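PDB 3FIW: putative tetR-family transcriptional regulator from Streptomyces coelicolor, which probably binds cis-regulatory DNA and represses transcription, as a member of the TetR family. Local coordinates for residues 98-103 / 151-156; 88-93 / 134-139. All blocks are in the same frame, centred on the assembly; numbering follows the deposited sequence.

Both contacts lie in the helical C-terminal domain, on the same side of the chain's centre, with centres about 12 Å apart. Contact 1 is buried and joins helix 96-112 to helix 147-170. Contact 2 is at the surface and fastens the loop before helix 96-112 onto helix 130-142. No helix is shared, but the two touch: Trp99 of contact 1 packs on Lys136 and Pro90 of contact 2, and Lys136 NZ is probably hydrogen-bonded to Asn103 OD1. Contact 1 is made by aromatic rings and a selenomethionine. Contact 2 rests chiefly on Pro90 over a phenylalanine face, and on Leu89 against the aliphatic parts of Arg135 and Lys136.

Contact 1 (98-103 / 151-156); sequences GWFLRN and QMAMLA
The ring of Phe100 presents its edge to the backbone of Ala153, whose carbonyl carbon lies in the ring plane. The selenium of Met154, a selenomethionine, stands oblique to the same ring and to the Trp99 ring. The Trp99 ring carries CB of Asn103 on one face, offset toward the rim, and meets CE of Met154 at its edge, near the ring plane. This is helix-helix packing with Met-aromatic contacts, in the all-helical domain of a TetR-family regulator. The axes of the two short segments come within 11.5 Å of each other, at 32°, so large side chains bridge the gap. Phe100 CG lies anti to its backbone N (chi1 -171°), and this sends the ring toward helix 147-170. Phe100 CZ comes 3.9 Å from Ala153 CB. Phe100 CE1 comes 3.7 Å from Met154 SE. Met154 SE sits 4.7 Å from the Phe100 ring centroid, 58° off the normal. The Met154 chain bends at chi2 and chi3, and its methyl ends near both Trp99 and Asn103. An alanine in place of Phe100 is likely to leave a gap beside Ala153 CB and the selenium with Trp99 as its one aromatic neighbour across the two segments. Thr201 and Leu204 of the second subunit pack on Phe100 and Ala153, at the dimer interface. Asn103 OD1 has Lys136 as its partner, while Asn103 ND2 lies 4.2 Å from Met154 CE.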
loop_
_atom_site.group_PDB
_atom_site.type_symbol
_atom_site.label_atom_id
_atom_site.label_comp_id
_atom_site.label_asym_id
_atom_site.label_seq_id
_atom_site.Cartn_x
_atom_site.Cartn_y
_atom_site.Cartn_z
ATOM N N GLY A 98 -11.385 -12.482 -17.148
ATOM C CA GLY A 98 -9.980 -12.542 -17.530
ATOM C C GLY A 98 -9.352 -11.179 -17.763
ATOM O O GLY A 98 -8.195 -10.978 -17.401
ATOM N N TRP A 99 -10.090 -10.252 -18.375
ATOM C CA TRP A 99 -9.629 -8.892 -18.535
ATOM C C TRP A 99 -9.427 -8.237 -17.169
ATOM O O TRP A 99 -8.394 -7.606 -16.913
ATOM C CB TRP A 99 -10.594 -8.037 -19.331
ATOM C CG TRP A 99 -10.144 -6.563 -19.313
ATOM C CD1 TRP A 99 -9.264 -5.959 -20.179
ATOM C CD2 TRP A 99 -10.500 -5.551 -18.339
ATOM N NE1 TRP A 99 -9.067 -4.641 -19.813
ATOM C CE2 TRP A 99 -9.832 -4.360 -18.713
ATOM C CE3 TRP A 99 -11.344 -5.529 -17.226
ATOM C CZ2 TRP A 99 -9.966 -3.174 -17.996
ATOM C CZ3 TRP A 99 -11.479 -4.355 -16.510
ATOM C CH2 TRP A 99 -10.796 -3.191 -16.890
ATOM N N PHE A 100 -10.399 -8.377 -16.280
ATOM C CA PHE A 100 -10.219 -7.802 -14.921
ATOM C C PHE A 100 -8.895 -8.223 -14.259
ATOM O O PHE A 100 -8.122 -7.402 -13.769
ATOM C CB PHE A 100 -11.428 -8.111 -14.015
ATOM C CG PHE A 100 -11.401 -7.374 -12.713
ATOM C CD1 PHE A 100 -12.045 -6.167 -12.580
ATOM C CD2 PHE A 100 -10.698 -7.876 -11.628
ATOM C CE1 PHE A 100 -12.001 -5.483 -11.399
ATOM C CE2 PHE A 100 -10.653 -7.196 -10.450
ATOM C CZ PHE A 100 -11.306 -6.005 -10.330
ATOM N N LEU A 101 -8.650 -9.519 -14.234
ATOM C CA LEU A 101 -7.378 -10.015 -13.728
ATOM C C LEU A 101 -6.216 -9.401 -14.472
ATOM O O LEU A 101 -5.260 -8.954 -13.851
ATOM C CB LEU A 101 -7.336 -11.546 -13.850
ATOM C CG LEU A 101 -8.437 -12.275 -13.030
ATOM C CD1 LEU A 101 -8.376 -13.753 -13.334
ATOM C CD2 LEU A 101 -8.294 -12.049 -11.546
ATOM N N ARG A 102 -6.292 -9.446 -15.806
ATOM C CA ARG A 102 -5.261 -8.892 -16.687
ATOM C C ARG A 102 -4.947 -7.390 -16.391
ATOM O O ARG A 102 -3.759 -6.995 -16.267
ATOM C CB ARG A 102 -5.651 -9.140 -18.147
ATOM C CG ARG A 102 -4.506 -9.022 -19.161
ATOM C CD ARG A 102 -4.951 -9.180 -20.641
ATOM N NE ARG A 102 -5.957 -10.218 -20.696
ATOM C CZ ARG A 102 -7.151 -10.068 -21.266
ATOM N NH1 ARG A 102 -7.449 -8.911 -21.867
ATOM N NH2 ARG A 102 -8.037 -11.074 -21.238
ATOM N N ASN A 103 -5.997 -6.579 -16.225
ATOM C CA ASN A 103 -5.838 -5.152 -15.840
ATOM C C ASN A 103 -5.065 -4.884 -14.519
ATOM O O ASN A 103 -4.177 -4.001 -14.421
ATOM C CB ASN A 103 -7.212 -4.520 -15.749
ATOM C CG ASN A 103 -7.127 -3.049 -15.588
ATOM O OD1 ASN A 103 -6.720 -2.346 -16.508
ATOM N ND2 ASN A 103 -7.466 -2.566 -14.414
ATOM N N GLN A 151 -17.076 -0.469 -9.855
ATOM C CA GLN A 151 -16.315 0.633 -9.243
ATOM C C GLN A 151 -15.549 0.241 -7.964
ATOM O O GLN A 151 -14.310 0.487 -7.839
ATOM C CB GLN A 151 -17.237 1.845 -9.027
ATOM C CG GLN A 151 -16.930 3.016 -10.027
ATOM C CD GLN A 151 -18.172 3.603 -10.735
ATOM O OE1 GLN A 151 -19.316 3.445 -10.274
ATOM N NE2 GLN A 151 -17.940 4.291 -11.872
HETATM N N MSE A 152 -16.273 -0.391 -7.031
HETATM C CA MSE A 152 -15.671 -0.876 -5.760
HETATM C C MSE A 152 -14.563 -1.886 -5.971
HETATM O O MSE A 152 -13.481 -1.720 -5.392
HETATM C CB MSE A 152 -16.739 -1.403 -4.824
HETATM C CG MSE A 152 -17.813 -0.331 -4.534
HETATM SE SE MSE A 152 -17.060 1.202 -3.564
HETATM C CE MSE A 152 -16.694 2.438 -4.993
ATOM N N ALA A 153 -14.819 -2.883 -6.833
ATOM C CA ALA A 153 -13.831 -3.887 -7.248
ATOM C C ALA A 153 -12.593 -3.275 -7.821
ATOM O O ALA A 153 -11.437 -3.616 -7.396
ATOM C CB ALA A 153 -14.439 -4.867 -8.264
HETATM N N MSE A 154 -12.812 -2.356 -8.755
HETATM C CA MSE A 154 -11.697 -1.614 -9.341
HETATM C C MSE A 154 -10.886 -0.823 -8.329
HETATM O O MSE A 154 -9.679 -0.828 -8.404
HETATM C CB MSE A 154 -12.194 -0.685 -10.437
HETATM C CG MSE A 154 -12.789 -1.445 -11.583
HETATM SE SE MSE A 154 -11.436 -2.128 -12.795
HETATM C CE MSE A 154 -10.974 -0.430 -13.631
ATOM N N LEU A 155 -11.539 -0.103 -7.414
ATOM C CA LEU A 155 -10.835 0.542 -6.317
ATOM C C LEU A 155 -10.086 -0.460 -5.411
ATOM O O LEU A 155 -8.917 -0.253 -5.120
ATOM C CB LEU A 155 -11.794 1.401 -5.488
ATOM C CG LEU A 155 -12.329 2.659 -6.188
ATOM C CD1 LEU A 155 -13.325 3.397 -5.291
ATOM C CD2 LEU A 155 -11.195 3.608 -6.620
ATOM N N ALA A 156 -10.776 -1.543 -5.000
ATOM C CA ALA A 156 -10.204 -2.562 -4.152
ATOM C C ALA A 156 -8.938 -3.126 -4.766
ATOM O O ALA A 156 -7.944 -3.291 -4.091
ATOM C CB ALA A 156 -11.223 -3.742 -3.912
#

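Contact 2 (88-93 / 134-139); sequences PLPEPG and RRKMDF
Pro90 stands tilted over one face of the Phe139 ring, its CB-CG side lowest, with Pro90 CB 3.5 Å from the ring centroid and 12° off the normal. This is a CH-pi contact centred on the face. With chi1 at 168°, Phe139 swings its ring away from its own backbone N and out to the loop. Pro90 CG lies 3.6 Å from Phe139 CG, so the pyrrolidine also extends over the root of the ring. Further along the loop, Pro92 N meets the ring edge near its plane. Glu91 O approaches obliquely, 3.4 Å from Phe139 CE1. The loop therefore wraps from the face of the ring to its rim. Lys136 crosses Pro90 at about a right angle, with Lys136 CG 4.1 Å from Pro90 CD. It also crosses Leu89 at about a right angle, where CE nears CD2. The other Leu89 methyl, CD1, lies 3.8 Å from Arg135 CD. Trp99 stacks edge-to-face with Phe139, with Pro90 alongside, which ties the loop and helix 130-142 to helix 96-112. No hydrogen bond or salt bridge joins the two segments. The charged ends find partners elsewhere: Arg135 NE pairs with Asp131, and Lys136 NZ with Asn103. The loop is thus held on the helix by apolar and CH-pi contacts, with the carbon chains of Arg135 and Lys136 serving as apolar surface.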
loop_
_atom_site.group_PDB
_atom_site.type_symbol
_atom_site.label_atom_id
_atom_site.label_comp_id
_atom_site.label_asym_id
_atom_site.label_seq_id
_atom_site.Cartn_x
_atom_site.Cartn_y
_atom_site.Cartn_z
ATOM N N PRO A 88 -3.930 -2.443 -24.389
ATOM C CA PRO A 88 -5.199 -2.290 -25.138
ATOM C C PRO A 88 -6.384 -2.179 -24.175
ATOM O O PRO A 88 -6.379 -2.778 -23.090
ATOM C CB PRO A 88 -5.313 -3.579 -25.951
ATOM C CG PRO A 88 -4.004 -4.310 -25.798
ATOM C CD PRO A 88 -3.268 -3.744 -24.631
ATOM N N LEU A 89 -7.345 -1.358 -24.544
ATOM C CA LEU A 89 -8.613 -1.259 -23.844
ATOM C C LEU A 89 -9.484 -2.492 -24.125
ATOM O O LEU A 89 -9.418 -3.104 -25.222
ATOM C CB LEU A 89 -9.356 0.028 -24.258
ATOM C CG LEU A 89 -8.722 1.335 -23.760
ATOM C CD1 LEU A 89 -9.327 2.582 -24.370
ATOM C CD2 LEU A 89 -8.710 1.407 -22.234
ATOM N N PRO A 90 -10.346 -2.837 -23.163
ATOM C CA PRO A 90 -11.129 -4.043 -23.359
ATOM C C PRO A 90 -12.194 -3.853 -24.479
ATOM O O PRO A 90 -12.718 -2.751 -24.637
ATOM C CB PRO A 90 -11.783 -4.252 -21.990
ATOM C CG PRO A 90 -11.799 -2.906 -21.328
ATOM C CD PRO A 90 -10.664 -2.135 -21.897
ATOM N N GLU A 91 -12.480 -4.908 -25.249
ATOM C CA GLU A 91 -13.514 -4.853 -26.262
ATOM C C GLU A 91 -14.678 -5.712 -25.882
ATOM O O GLU A 91 -14.488 -6.836 -25.437
ATOM C CB GLU A 91 -13.002 -5.348 -27.594
ATOM C CG GLU A 91 -12.554 -4.238 -28.517
ATOM C CD GLU A 91 -11.279 -4.607 -29.252
ATOM O OE1 GLU A 91 -10.540 -5.512 -28.773
ATOM O OE2 GLU A 91 -11.009 -3.986 -30.300
ATOM N N PRO A 92 -15.899 -5.179 -26.055
ATOM C CA PRO A 92 -17.146 -5.951 -26.059
ATOM C C PRO A 92 -16.999 -7.353 -26.631
ATOM O O PRO A 92 -16.426 -7.565 -27.722
ATOM C CB PRO A 92 -18.043 -5.107 -26.974
ATOM C CG PRO A 92 -17.708 -3.754 -26.504
ATOM C CD PRO A 92 -16.195 -3.744 -26.254
ATOM N N GLY A 93 -17.520 -8.306 -25.875
ATOM C CA GLY A 93 -17.409 -9.677 -26.285
ATOM C C GLY A 93 -16.271 -10.352 -25.558
ATOM O O GLY A 93 -16.298 -11.574 -25.427
ATOM N N ARG A 134 -13.237 5.441 -17.816
ATOM C CA ARG A 134 -14.646 5.375 -18.194
ATOM C C ARG A 134 -14.901 4.263 -19.189
ATOM O O ARG A 134 -15.957 3.643 -19.157
ATOM C CB ARG A 134 -15.109 6.718 -18.783
ATOM C CG ARG A 134 -16.608 6.822 -19.155
ATOM C CD ARG A 134 -17.497 6.975 -17.910
ATOM N NE ARG A 134 -18.192 5.746 -17.486
ATOM C CZ ARG A 134 -18.073 5.158 -16.286
ATOM N NH1 ARG A 134 -17.269 5.659 -15.337
ATOM N NH2 ARG A 134 -18.781 4.056 -16.023
ATOM N N ARG A 135 -13.941 4.020 -20.078
ATOM C CA ARG A 135 -14.082 2.970 -21.101
ATOM C C ARG A 135 -14.011 1.558 -20.462
ATOM O O ARG A 135 -14.809 0.664 -20.795
ATOM C CB ARG A 135 -13.046 3.132 -22.228
ATOM C CG ARG A 135 -13.198 4.416 -23.062
ATOM C CD ARG A 135 -12.747 4.235 -24.506
ATOM N NE ARG A 135 -12.598 5.535 -25.164
ATOM C CZ ARG A 135 -13.408 6.030 -26.109
ATOM N NH1 ARG A 135 -14.454 5.338 -26.574
ATOM N NH2 ARG A 135 -13.153 7.234 -26.613
ATOM N N LYS A 136 -13.061 1.402 -19.543
ATOM C CA LYS A 136 -12.912 0.196 -18.730
ATOM C C LYS A 136 -14.175 -0.057 -17.919
ATOM O O LYS A 136 -14.702 -1.161 -17.916
ATOM C CB LYS A 136 -11.695 0.322 -17.815
ATOM C CG LYS A 136 -10.388 0.194 -18.517
ATOM C CD LYS A 136 -9.226 0.377 -17.537
ATOM C CE LYS A 136 -7.904 0.394 -18.282
ATOM N NZ LYS A 136 -6.823 0.607 -17.309
HETATM N N MSE A 137 -14.683 0.980 -17.258
HETATM C CA MSE A 137 -15.912 0.840 -16.502
HETATM C C MSE A 137 -17.106 0.476 -17.375
HETATM O O MSE A 137 -17.873 -0.403 -16.987
HETATM C CB MSE A 137 -16.219 2.098 -15.719
HETATM C CG MSE A 137 -17.082 1.816 -14.507
HETATM SE SE MSE A 137 -16.026 0.815 -13.186
HETATM C CE MSE A 137 -14.569 2.069 -12.708
ATOM N N ASP A 138 -17.261 1.143 -18.536
ATOM C CA ASP A 138 -18.328 0.840 -19.504
ATOM C C ASP A 138 -18.301 -0.600 -19.962
ATOM O O ASP A 138 -19.344 -1.254 -20.041
ATOM C CB ASP A 138 -18.234 1.748 -20.737
ATOM C CG ASP A 138 -18.739 3.167 -20.467
ATOM O OD1 ASP A 138 -18.404 4.080 -21.282
ATOM O OD2 ASP A 138 -19.466 3.350 -19.441
ATOM N N PHE A 139 -17.105 -1.097 -20.265
ATOM C CA PHE A 139 -16.920 -2.504 -20.599
ATOM C C PHE A 139 -17.437 -3.463 -19.521
ATOM O O PHE A 139 -18.061 -4.468 -19.851
ATOM C CB PHE A 139 -15.447 -2.780 -20.877
ATOM C CG PHE A 139 -15.124 -4.232 -20.956
ATOM C CD1 PHE A 139 -15.465 -4.977 -22.102
ATOM C CD2 PHE A 139 -14.546 -4.876 -19.872
ATOM C CE1 PHE A 139 -15.180 -6.362 -22.183
ATOM C CE2 PHE A 139 -14.231 -6.233 -19.926
ATOM C CZ PHE A 139 -14.550 -6.990 -21.102
#